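Local atomic coordinates of GH62 arabinofuranosidase (Podospora anserina, PDB entry 4N4B), a protein that probably hydrolyses terminal non-reducing alpha-L-arabinofuranoside residues of plant xylan, using a calcium-containing five-bladed beta-propeller fold. Residues F215-V220 against I283-I288; I289-V294 against N304-Y309; D49-L54 against H60-T65. All blocks are in the same frame, centred on the assembly; numbering follows the deposited sequence. Where two conformers were deposited one is given.

In the fold
The three contacts sit close together in a five-bladed beta-propeller. Contacts 1 and 3 are buried near its centre, while contact 2, whose centre lies about 12 Å from the centre of the chain, is only partly buried. Contact 1 sets the inner strands of two blades against each other through water, calcium and a histidine ring, without a direct hydrogen bond. Contact 3 is the opposite, a regular hairpin within one blade, knit by backbone bonds and apolar side chains. Contact 2 belongs to the same blade as 283-288, where a loop meets strand 306-311 and a salt bridge appears. Glu287 and Arg290, which pair with each other, both reach segment 49-54 of the hairpin, Glu287 through weak bonds.

Contact 1 (F215-V220 against I283-I288); sequences FEAACV and ISHGEI. With CA (calcium ion), chain B; TRS (2-amino-2-hydroxymethyl-propane-1,3-diol), chain D.
Ala217 sets its methyl group over one face of the His285 ring, CB 3.6 Å from the ring centroid and 19° off the normal. This CH-pi contact is the tight part of a small interface between the inner strands of two propeller blades, and a residue as short as alanine lets the imidazole lie close against strand 216-222. Cys219 SG packs 3.5 Å from Gly286 O. With no direct hydrogen bond between the segments, water 1 joins them, donating to Ala217 O and accepting from Gly286 N at 3.1 Å.

Against this close packing stands the water-filled side toward the metal. His285 CG stands anti to the backbone N (chi1 -160°), carrying the imidazole to where NE2 binds the calcium ion at 2.2 Å. Five waters complete the metal's shell; water 3 also donates to Gly286 O, and water 4 lies 2.7 Å from Glu287 OE2, in a carboxylate salt-bridged to Arg290 through OE1. At another point of the ring's edge, in its plane, ND1 donates at 2.8 Å to O2 of a Tris molecule, probably from the crystallisation liquor, in a site also lined by Asp165 and Asp49. Glu216 OE2 takes a weak bond of 3.3 Å from the Tris N and also pairs with Arg241. Shortening Glu216 to an alanine is likely to leave Arg241 without this carboxylate and the amine without its weak partner. With ND1 donating and NE2 on the metal, the ring is consistent with the neutral ND1-protonated tautomer, holding calcium through one nitrogen and the Tris site through the other.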
loop_
_atom_site.group_PDB
_atom_site.type_symbol
_atom_site.label_atom_id
_atom_site.label_comp_id
_atom_site.label_asym_id
_atom_site.label_seq_id
_atom_site.Cartn_x
_atom_site.Cartn_y
_atom_site.Cartn_z
ATOM N N PHE A 215 -8.253 0.324 9.995
ATOM C CA PHE A 215 -9.071 1.008 9.032
ATOM C C PHE A 215 -8.868 0.562 7.555
ATOM O O PHE A 215 -9.780 0.108 6.898
ATOM C CB PHE A 215 -8.949 2.565 9.185
ATOM C CG PHE A 215 -9.932 3.369 8.413
ATOM C CD1 PHE A 215 -11.274 3.179 8.614
ATOM C CD2 PHE A 215 -9.558 4.316 7.529
ATOM C CE1 PHE A 215 -12.213 3.895 7.894
ATOM C CE2 PHE A 215 -10.465 5.076 6.841
ATOM C CZ PHE A 215 -11.815 4.888 7.011
ATOM N N GLU A 216 -7.630 0.716 7.080
ATOM C CA GLU A 216 -7.335 0.445 5.647
ATOM C C GLU A 216 -5.861 0.381 5.511
ATOM O O GLU A 216 -5.067 0.312 6.393
ATOM C CB GLU A 216 -8.053 1.449 4.758
ATOM C CG GLU A 216 -7.501 2.821 4.809
ATOM C CD GLU A 216 -8.362 3.888 4.167
ATOM O OE1 GLU A 216 -9.429 3.620 3.607
ATOM O OE2 GLU A 216 -7.925 5.067 4.147
ATOM N N ALA A 217 -5.475 0.276 4.212
ATOM C CA ALA A 217 -4.066 0.400 3.755
ATOM C C ALA A 217 -3.151 -0.658 4.302
ATOM O O ALA A 217 -2.055 -0.400 4.803
ATOM C CB ALA A 217 -3.589 1.792 4.034
ATOM N N ALA A 218 -3.612 -1.913 4.333
ATOM C CA ALA A 218 -2.770 -3.008 4.827
ATOM C C ALA A 218 -1.545 -3.209 3.942
ATOM O O ALA A 218 -1.605 -3.054 2.704
ATOM C CB ALA A 218 -3.574 -4.267 4.943
ATOM N N CYS A 219 -0.463 -3.607 4.602
ATOM C CA CYS A 219 0.712 -4.216 3.986
ATOM C C CYS A 219 1.048 -5.527 4.686
ATOM O O CYS A 219 0.967 -5.566 5.914
ATOM C CB CYS A 219 1.979 -3.365 4.030
ATOM S SG CYS A 219 1.857 -1.650 3.415
ATOM N N VAL A 220 1.332 -6.568 3.930
ATOM C CA VAL A 220 1.806 -7.879 4.514
ATOM C C VAL A 220 3.123 -8.221 3.821
ATOM O O VAL A 220 3.112 -8.394 2.600
ATOM C CB VAL A 220 0.747 -8.966 4.387
ATOM C CG1 VAL A 220 1.246 -10.173 5.168
ATOM C CG2 VAL A 220 -0.615 -8.413 4.906
ATOM N N ILE A 283 0.548 10.206 9.082
ATOM C CA ILE A 283 1.433 9.273 8.326
ATOM C C ILE A 283 0.512 8.236 7.769
ATOM O O ILE A 283 -0.105 7.468 8.501
ATOM C CB ILE A 283 2.501 8.654 9.259
ATOM C CG1 ILE A 283 3.240 9.667 10.130
ATOM C CG2 ILE A 283 3.419 7.817 8.393
ATOM C CD1 ILE A 283 4.086 10.646 9.361
ATOM N N SER A 284 0.262 8.312 6.500
ATOM C CA SER A 284 -0.845 7.572 5.888
ATOM C C SER A 284 -0.346 6.715 4.699
ATOM O O SER A 284 0.772 6.788 4.320
ATOM C CB SER A 284 -1.944 8.599 5.499
ATOM O OG SER A 284 -3.094 8.050 4.939
ATOM N N HIS A 285 -1.282 5.961 4.135
ATOM C CA HIS A 285 -1.120 4.915 3.130
ATOM C C HIS A 285 0.211 4.982 2.383
ATOM O O HIS A 285 0.433 5.824 1.604
ATOM C CB HIS A 285 -2.287 4.995 2.109
ATOM C CG HIS A 285 -2.511 3.733 1.327
ATOM N ND1 HIS A 285 -3.750 3.297 0.935
ATOM C CD2 HIS A 285 -1.628 2.868 0.786
ATOM C CE1 HIS A 285 -3.616 2.178 0.253
ATOM N NE2 HIS A 285 -2.338 1.885 0.162
ATOM N N GLY A 286 1.022 3.962 2.593
ATOM C CA GLY A 286 2.323 3.863 1.965
ATOM C C GLY A 286 2.797 2.431 1.771
ATOM O O GLY A 286 2.069 1.519 1.888
ATOM N N GLU A 287 4.085 2.303 1.510
ATOM C CA GLU A 287 4.707 0.990 1.248
ATOM C C GLU A 287 6.184 1.065 1.555
ATOM O O GLU A 287 6.817 2.074 1.302
ATOM C CB GLU A 287 4.508 0.509 -0.176
ATOM C CG GLU A 287 3.487 -0.622 -0.391
ATOM C CD GLU A 287 3.485 -1.251 -1.774
ATOM O OE1 GLU A 287 4.645 -1.450 -2.308
ATOM O OE2 GLU A 287 2.398 -1.461 -2.343
ATOM N N ILE A 288 6.742 -0.069 2.059
ATOM C CA ILE A 288 8.190 -0.210 2.208
ATOM C C ILE A 288 8.868 -0.368 0.841
ATOM O O ILE A 288 8.374 -1.144 -0.012
ATOM C CB ILE A 288 8.471 -1.392 3.153
ATOM C CG1 ILE A 288 7.933 -1.151 4.562
ATOM C CG2 ILE A 288 10.003 -1.730 3.158
ATOM C CD1 ILE A 288 8.167 -2.269 5.590
HETATM CA CA CA B . -1.342 0.131 -0.750
HETATM C C TRS D . -7.954 4.903 -0.211
HETATM C C1 TRS D . -8.072 5.642 -1.534
HETATM C C2 TRS D . -6.556 4.295 0.106
HETATM C C3 TRS D . -9.052 3.803 -0.092
HETATM N N TRS D . -8.182 5.821 0.991
HETATM O O1 TRS D . -7.051 6.759 -1.627
HETATM O O2 TRS D . -6.428 3.819 1.468
HETATM O O3 TRS D . -8.739 2.884 -1.128
HETATM O O HOH W 1 -0.212 1.204 3.471
HETATM O O HOH W 2 -0.945 -0.582 1.174
HETATM O O HOH W 3 0.575 1.166 -0.529
HETATM O O HOH W 4 -0.277 -1.381 -1.818
HETATM O O HOH W 5 -1.558 1.169 -2.688
HETATM O O HOH W 6 -3.108 -0.762 -0.912
#

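Contact 2 (I289-V294 against N304-Y309); sequences IRDGTV and NIRFMY
Ile289 and Arg306 meet just past the inner propeller strand 286-288, beside strand 306-311. Ile289 N donates to Arg306 O at 2.8 Å, with an N-H...O angle of 165°, a bond that continues the antiparallel pairing. Above this bond the side chains cross at about a right angle. Ile289 CD1 packs on Arg306 CB at 3.9 Å, and its CG2 comes 3.9 Å from Arg306 NH2, so that the branched isoleucine, touching with CD1 and CG2, lies against both the aliphatic root and the guanidinium end. Ile289 CB stands over one face of that group, toward its rim.

A kink makes this possible. The arginine chain bends at chi2 and again at chi3 (74°), folding the guanidinium back over the isoleucine instead of stretching away. Its edge is then used for polar contacts: Asp291 OD2 approaches NH1 in the guanidinium plane at 3.5 Å, a long salt bridge with the two flat groups 37° apart. In one of the two conformers of Asn304, its O accepts Arg306 NH1 in plane at 2.8 Å, a bond within the segment that is consistent with the folded shape of the arginine. Arginine suits this half-buried site, having methylenes for packing and a flat, charged edge.

Further out, Leu54 touches Arg306 and Phe329 packs on Ile289. In the middle of the contact, water 7 lies 2.8 Å from Ile289 O and accepts the backbone N-H of Arg306, its O 3.0 Å from that N.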
loop_
_atom_site.group_PDB
_atom_site.type_symbol
_atom_site.label_atom_id
_atom_site.label_comp_id
_atom_site.label_asym_id
_atom_site.label_seq_id
_atom_site.Cartn_x
_atom_site.Cartn_y
_atom_site.Cartn_z
ATOM N N ILE A 289 9.982 0.289 0.664
ATOM C CA ILE A 289 10.691 0.121 -0.570
ATOM C C ILE A 289 11.248 -1.306 -0.653
ATOM O O ILE A 289 12.019 -1.702 0.112
ATOM C CB ILE A 289 11.821 1.140 -0.715
ATOM C CG1 ILE A 289 11.297 2.577 -0.670
ATOM C CG2 ILE A 289 12.499 0.920 -2.045
ATOM C CD1 ILE A 289 12.383 3.614 -0.876
ATOM N N ARG A 290 10.787 -2.050 -1.622
ATOM C CA ARG A 290 11.280 -3.392 -1.831
ATOM C C ARG A 290 12.388 -3.362 -2.876
ATOM O O ARG A 290 12.259 -2.925 -3.936
ATOM C CB ARG A 290 10.141 -4.332 -2.276
ATOM C CG ARG A 290 9.240 -4.763 -1.136
ATOM C CD ARG A 290 7.960 -5.384 -1.677
ATOM N NE ARG A 290 7.010 -4.461 -2.309
ATOM C CZ ARG A 290 6.481 -4.610 -3.493
ATOM N NH1 ARG A 290 6.795 -5.602 -4.288
ATOM N NH2 ARG A 290 5.635 -3.720 -3.939
ATOM N N ASP A 291 13.506 -3.881 -2.446
ATOM C CA ASP A 291 14.639 -4.050 -3.324
ATOM C C ASP A 291 14.951 -5.557 -3.434
ATOM O O ASP A 291 14.149 -6.375 -3.123
ATOM C CB ASP A 291 15.783 -3.171 -2.911
ATOM C CG ASP A 291 16.233 -3.399 -1.465
ATOM O OD1 ASP A 291 15.992 -4.466 -0.933
ATOM O OD2 ASP A 291 16.742 -2.454 -0.850
ATOM N N GLY A 292 16.066 -5.886 -3.993
ATOM C CA GLY A 292 16.353 -7.264 -4.171
ATOM C C GLY A 292 15.363 -7.996 -5.003
ATOM O O GLY A 292 15.006 -7.618 -6.087
ATOM N N THR A 293 14.975 -9.133 -4.477
ATOM C CA THR A 293 13.661 -9.660 -5.261
ATOM C C THR A 293 12.346 -8.816 -4.972
ATOM O O THR A 293 12.222 -8.075 -4.005
ATOM C CB THR A 293 13.521 -11.126 -4.833
ATOM O OG1 THR A 293 14.555 -11.919 -5.442
ATOM C CG2 THR A 293 12.186 -11.657 -5.238
ATOM N N VAL A 294 11.762 -8.609 -6.096
ATOM C CA VAL A 294 10.591 -7.787 -6.135
ATOM C C VAL A 294 9.428 -8.662 -6.569
ATOM O O VAL A 294 8.601 -8.248 -7.210
ATOM C CB VAL A 294 10.818 -6.542 -6.962
ATOM C CG1 VAL A 294 11.769 -5.582 -6.259
ATOM C CG2 VAL A 294 11.334 -6.875 -8.330
ATOM N N ASN A 304 17.177 -2.122 6.573
ATOM C CA ASN A 304 17.233 -0.931 5.787
ATOM C C ASN A 304 15.832 -0.525 5.300
ATOM O O ASN A 304 15.638 -0.375 4.085
ATOM C CB ASN A 304 18.164 -1.157 4.588
ATOM C CG ASN A 304 19.600 -1.382 5.012
ATOM O OD1 ASN A 304 20.312 -0.431 5.354
ATOM N ND2 ASN A 304 20.027 -2.642 4.956
ATOM N N ILE A 305 14.922 -0.397 6.232
ATOM C CA ILE A 305 13.523 -0.026 5.899
ATOM C C ILE A 305 13.380 1.470 5.540
ATOM O O ILE A 305 13.769 2.298 6.343
ATOM C CB ILE A 305 12.572 -0.431 6.997
ATOM C CG1 ILE A 305 12.505 -1.933 7.140
ATOM C CG2 ILE A 305 11.163 0.137 6.692
ATOM C CD1 ILE A 305 11.860 -2.405 8.350
ATOM N N ARG A 306 12.834 1.747 4.365
ATOM C CA ARG A 306 12.369 3.067 4.027
ATOM C C ARG A 306 10.942 2.855 3.510
ATOM O O ARG A 306 10.604 1.827 2.870
ATOM C CB ARG A 306 13.224 3.621 2.894
ATOM C CG ARG A 306 14.737 3.835 3.235
ATOM C CD ARG A 306 15.541 2.646 2.907
ATOM N NE ARG A 306 15.710 2.549 1.459
ATOM C CZ ARG A 306 15.934 1.444 0.758
ATOM N NH1 ARG A 306 16.025 0.192 1.352
ATOM N NH2 ARG A 306 16.090 1.559 -0.529
ATOM N N PHE A 307 10.090 3.809 3.822
ATOM C CA PHE A 307 8.623 3.671 3.649
ATOM C C PHE A 307 8.151 4.933 2.907
ATOM O O PHE A 307 8.305 6.072 3.443
ATOM C CB PHE A 307 7.960 3.499 4.983
ATOM C CG PHE A 307 6.462 3.276 4.974
ATOM C CD1 PHE A 307 5.917 2.014 4.748
ATOM C CD2 PHE A 307 5.590 4.298 5.322
ATOM C CE1 PHE A 307 4.562 1.780 4.835
ATOM C CE2 PHE A 307 4.235 4.076 5.398
ATOM C CZ PHE A 307 3.669 2.829 5.109
ATOM N N MET A 308 7.704 4.820 1.655
ATOM C CA MET A 308 7.096 5.933 0.956
ATOM C C MET A 308 5.706 6.072 1.496
ATOM O O MET A 308 4.978 5.084 1.528
ATOM C CB MET A 308 7.108 5.679 -0.538
ATOM C CG MET A 308 6.925 6.966 -1.315
ATOM S SD MET A 308 6.821 6.680 -3.082
ATOM C CE MET A 308 7.177 8.265 -3.750
ATOM N N TYR A 309 5.303 7.281 1.878
ATOM C CA TYR A 309 3.997 7.512 2.512
ATOM C C TYR A 309 3.366 8.739 1.994
ATOM O O TYR A 309 3.966 9.601 1.365
ATOM C CB TYR A 309 4.150 7.510 4.021
ATOM C CG TYR A 309 4.721 8.843 4.531
ATOM C CD1 TYR A 309 6.068 9.166 4.451
ATOM C CD2 TYR A 309 3.888 9.801 5.100
ATOM C CE1 TYR A 309 6.584 10.356 4.913
ATOM C CE2 TYR A 309 4.392 10.985 5.608
ATOM C CZ TYR A 309 5.741 11.230 5.488
ATOM O OH TYR A 309 6.216 12.455 6.037
HETATM O O HOH W 7 13.074 -0.448 2.405
#

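Contact 3 (D49-L54 against H60-T65); sequences DPTIIL and HVFAST
Thr51 and Phe62 form a hydrogen-bonded pair in the antiparallel hairpin 46-55/58-67, the first two strands of a propeller blade. The axes of the two short strand segments approach to 4.7 Å, their directions 170° apart. Backbone bonds come first: Thr51 N donates to Phe62 O at 2.9 Å and Phe62 N donates to Thr51 O, while Ile53 and His60 exchange a like pair. Ile52 and Val61 lie between them as a non-hydrogen-bonded pair, where CA-H...O contacts fill in. Another such contact runs from Pro50 CA to Phe62 O at 3.3 Å, a fitting place for a residue with no N-H to offer.

The apolar contacts divide between the faces of the sheet. On one face Ile52 CD1 rests on Val61 CG2 at 3.7 Å, the two chains side by side, and Pro50 CB meets Val61 CG1 at 4.1 Å; Met308 packs against all three residues. The other face carries Thr51 CG2, 3.6 Å from Phe62 CB, and Ile53 CG1, 4.0 Å from His60 CB. Thr51 serves two ends: with OG1 anti to the backbone N (chi1 -178°), its methyl lies against Phe62 CB and its hydroxyl bonds to Val107 N.

At the inner end Ser64 OG donates to Asp49 OD2 at 2.6 Å, on the anti side of the carboxylate, and itself meets Ala104 N. Since the same OD2 is hydrogen-bonded to Tris, probably from the crystallisation liquor, Ser64 is placed as a second-shell partner and probably limits the rotation of the carboxylate, which the hairpin places beside His285 at the Tris site.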
loop_
_atom_site.group_PDB
_atom_site.type_symbol
_atom_site.label_atom_id
_atom_site.label_comp_id
_atom_site.label_asym_id
_atom_site.label_seq_id
_atom_site.Cartn_x
_atom_site.Cartn_y
_atom_site.Cartn_z
ATOM N N ASP A 49 -1.260 6.753 -1.933
ATOM C CA ASP A 49 -1.309 5.289 -1.801
ATOM C C ASP A 49 -0.209 4.552 -2.629
ATOM O O ASP A 49 -0.518 3.611 -3.385
ATOM C CB ASP A 49 -2.667 4.758 -2.300
ATOM C CG ASP A 49 -3.895 5.540 -1.832
ATOM O OD1 ASP A 49 -3.852 5.966 -0.673
ATOM O OD2 ASP A 49 -4.844 5.666 -2.653
ATOM N N PRO A 50 1.029 4.979 -2.477
ATOM C CA PRO A 50 2.072 4.404 -3.402
ATOM C C PRO A 50 2.414 2.964 -3.168
ATOM O O PRO A 50 2.350 2.437 -2.048
ATOM C CB PRO A 50 3.253 5.270 -3.127
ATOM C CG PRO A 50 3.081 5.718 -1.693
ATOM C CD PRO A 50 1.613 6.021 -1.621
ATOM N N THR A 51 2.784 2.335 -4.272
ATOM C CA THR A 51 3.574 1.045 -4.254
ATOM C C THR A 51 4.877 1.390 -4.880
ATOM O O THR A 51 4.981 2.113 -5.859
ATOM C CB THR A 51 2.782 -0.023 -5.013
ATOM O OG1 THR A 51 3.521 -1.280 -4.958
ATOM C CG2 THR A 51 2.527 0.238 -6.429
ATOM N N ILE A 52 5.962 0.829 -4.299
ATOM C CA ILE A 52 7.328 1.207 -4.751
ATOM C C ILE A 52 8.274 0.029 -4.636
ATOM O O ILE A 52 8.395 -0.621 -3.604
ATOM C CB ILE A 52 7.817 2.421 -3.918
ATOM C CG1 ILE A 52 9.220 2.784 -4.345
ATOM C CG2 ILE A 52 7.688 2.198 -2.434
ATOM C CD1 ILE A 52 9.665 4.140 -3.862
ATOM N N ILE A 53 9.050 -0.097 -5.688
ATOM C CA ILE A 53 10.155 -1.086 -5.791
ATOM C C ILE A 53 11.343 -0.371 -6.350
ATOM O O ILE A 53 11.305 0.664 -6.910
ATOM C CB ILE A 53 9.765 -2.364 -6.567
ATOM C CG1 ILE A 53 9.546 -2.025 -7.987
ATOM C CG2 ILE A 53 8.604 -3.080 -5.957
ATOM C CD1 ILE A 53 9.343 -3.236 -8.893
ATOM N N LEU A 54 12.497 -1.009 -6.059
ATOM C CA LEU A 54 13.832 -0.505 -6.407
ATOM C C LEU A 54 14.557 -1.617 -7.144
ATOM O O LEU A 54 14.681 -2.700 -6.656
ATOM C CB LEU A 54 14.588 -0.063 -5.166
ATOM C CG LEU A 54 16.006 0.470 -5.351
ATOM C CD1 LEU A 54 16.043 1.619 -6.267
ATOM C CD2 LEU A 54 16.606 0.848 -4.008
ATOM N N HIS A 60 10.638 2.468 -9.081
ATOM C CA HIS A 60 9.422 2.411 -9.848
ATOM C C HIS A 60 8.251 2.575 -8.876
ATOM O O HIS A 60 8.142 1.792 -7.922
ATOM C CB HIS A 60 9.303 0.986 -10.533
ATOM C CG HIS A 60 10.370 0.780 -11.575
ATOM N ND1 HIS A 60 11.600 0.205 -11.353
ATOM C CD2 HIS A 60 10.276 1.121 -12.839
ATOM C CE1 HIS A 60 12.238 0.185 -12.539
ATOM N NE2 HIS A 60 11.463 0.765 -13.438
ATOM N N VAL A 61 7.409 3.574 -9.164
ATOM C CA VAL A 61 6.248 3.887 -8.297
ATOM C C VAL A 61 5.054 3.871 -9.068
ATOM O O VAL A 61 4.888 4.443 -10.151
ATOM C CB VAL A 61 6.466 5.243 -7.599
ATOM C CG1 VAL A 61 5.320 5.524 -6.616
ATOM C CG2 VAL A 61 7.770 5.281 -6.842
ATOM N N PHE A 62 3.964 3.292 -8.438
ATOM C CA PHE A 62 2.599 3.488 -8.910
ATOM C C PHE A 62 1.804 4.099 -7.758
ATOM O O PHE A 62 2.011 3.762 -6.622
ATOM C CB PHE A 62 1.906 2.183 -9.404
ATOM C CG PHE A 62 2.691 1.496 -10.483
ATOM C CD1 PHE A 62 3.842 0.731 -10.215
ATOM C CD2 PHE A 62 2.250 1.578 -11.753
ATOM C CE1 PHE A 62 4.530 0.151 -11.306
ATOM C CE2 PHE A 62 2.920 0.938 -12.820
ATOM C CZ PHE A 62 4.032 0.203 -12.543
ATOM N N ALA A 63 0.879 5.004 -8.145
ATOM C CA ALA A 63 0.133 5.715 -7.111
ATOM C C ALA A 63 -1.262 5.986 -7.636
ATOM O O ALA A 63 -1.559 5.956 -8.823
ATOM C CB ALA A 63 0.862 7.000 -6.723
ATOM N N SER A 64 -2.191 6.223 -6.670
ATOM C CA SER A 64 -3.517 6.763 -6.969
ATOM C C SER A 64 -3.396 8.263 -7.359
ATOM O O SER A 64 -2.669 8.996 -6.689
ATOM C CB SER A 64 -4.523 6.664 -5.848
ATOM O OG SER A 64 -4.551 5.356 -5.263
ATOM N N THR A 65 -4.252 8.644 -8.320
ATOM C CA THR A 65 -4.604 10.054 -8.572
ATOM C C THR A 65 -5.943 10.223 -7.944
ATOM O O THR A 65 -6.837 9.473 -8.128
ATOM C CB THR A 65 -4.581 10.441 -10.039
ATOM O OG1 THR A 65 -5.579 9.745 -10.761
ATOM C CG2 THR A 65 -3.199 10.088 -10.697
#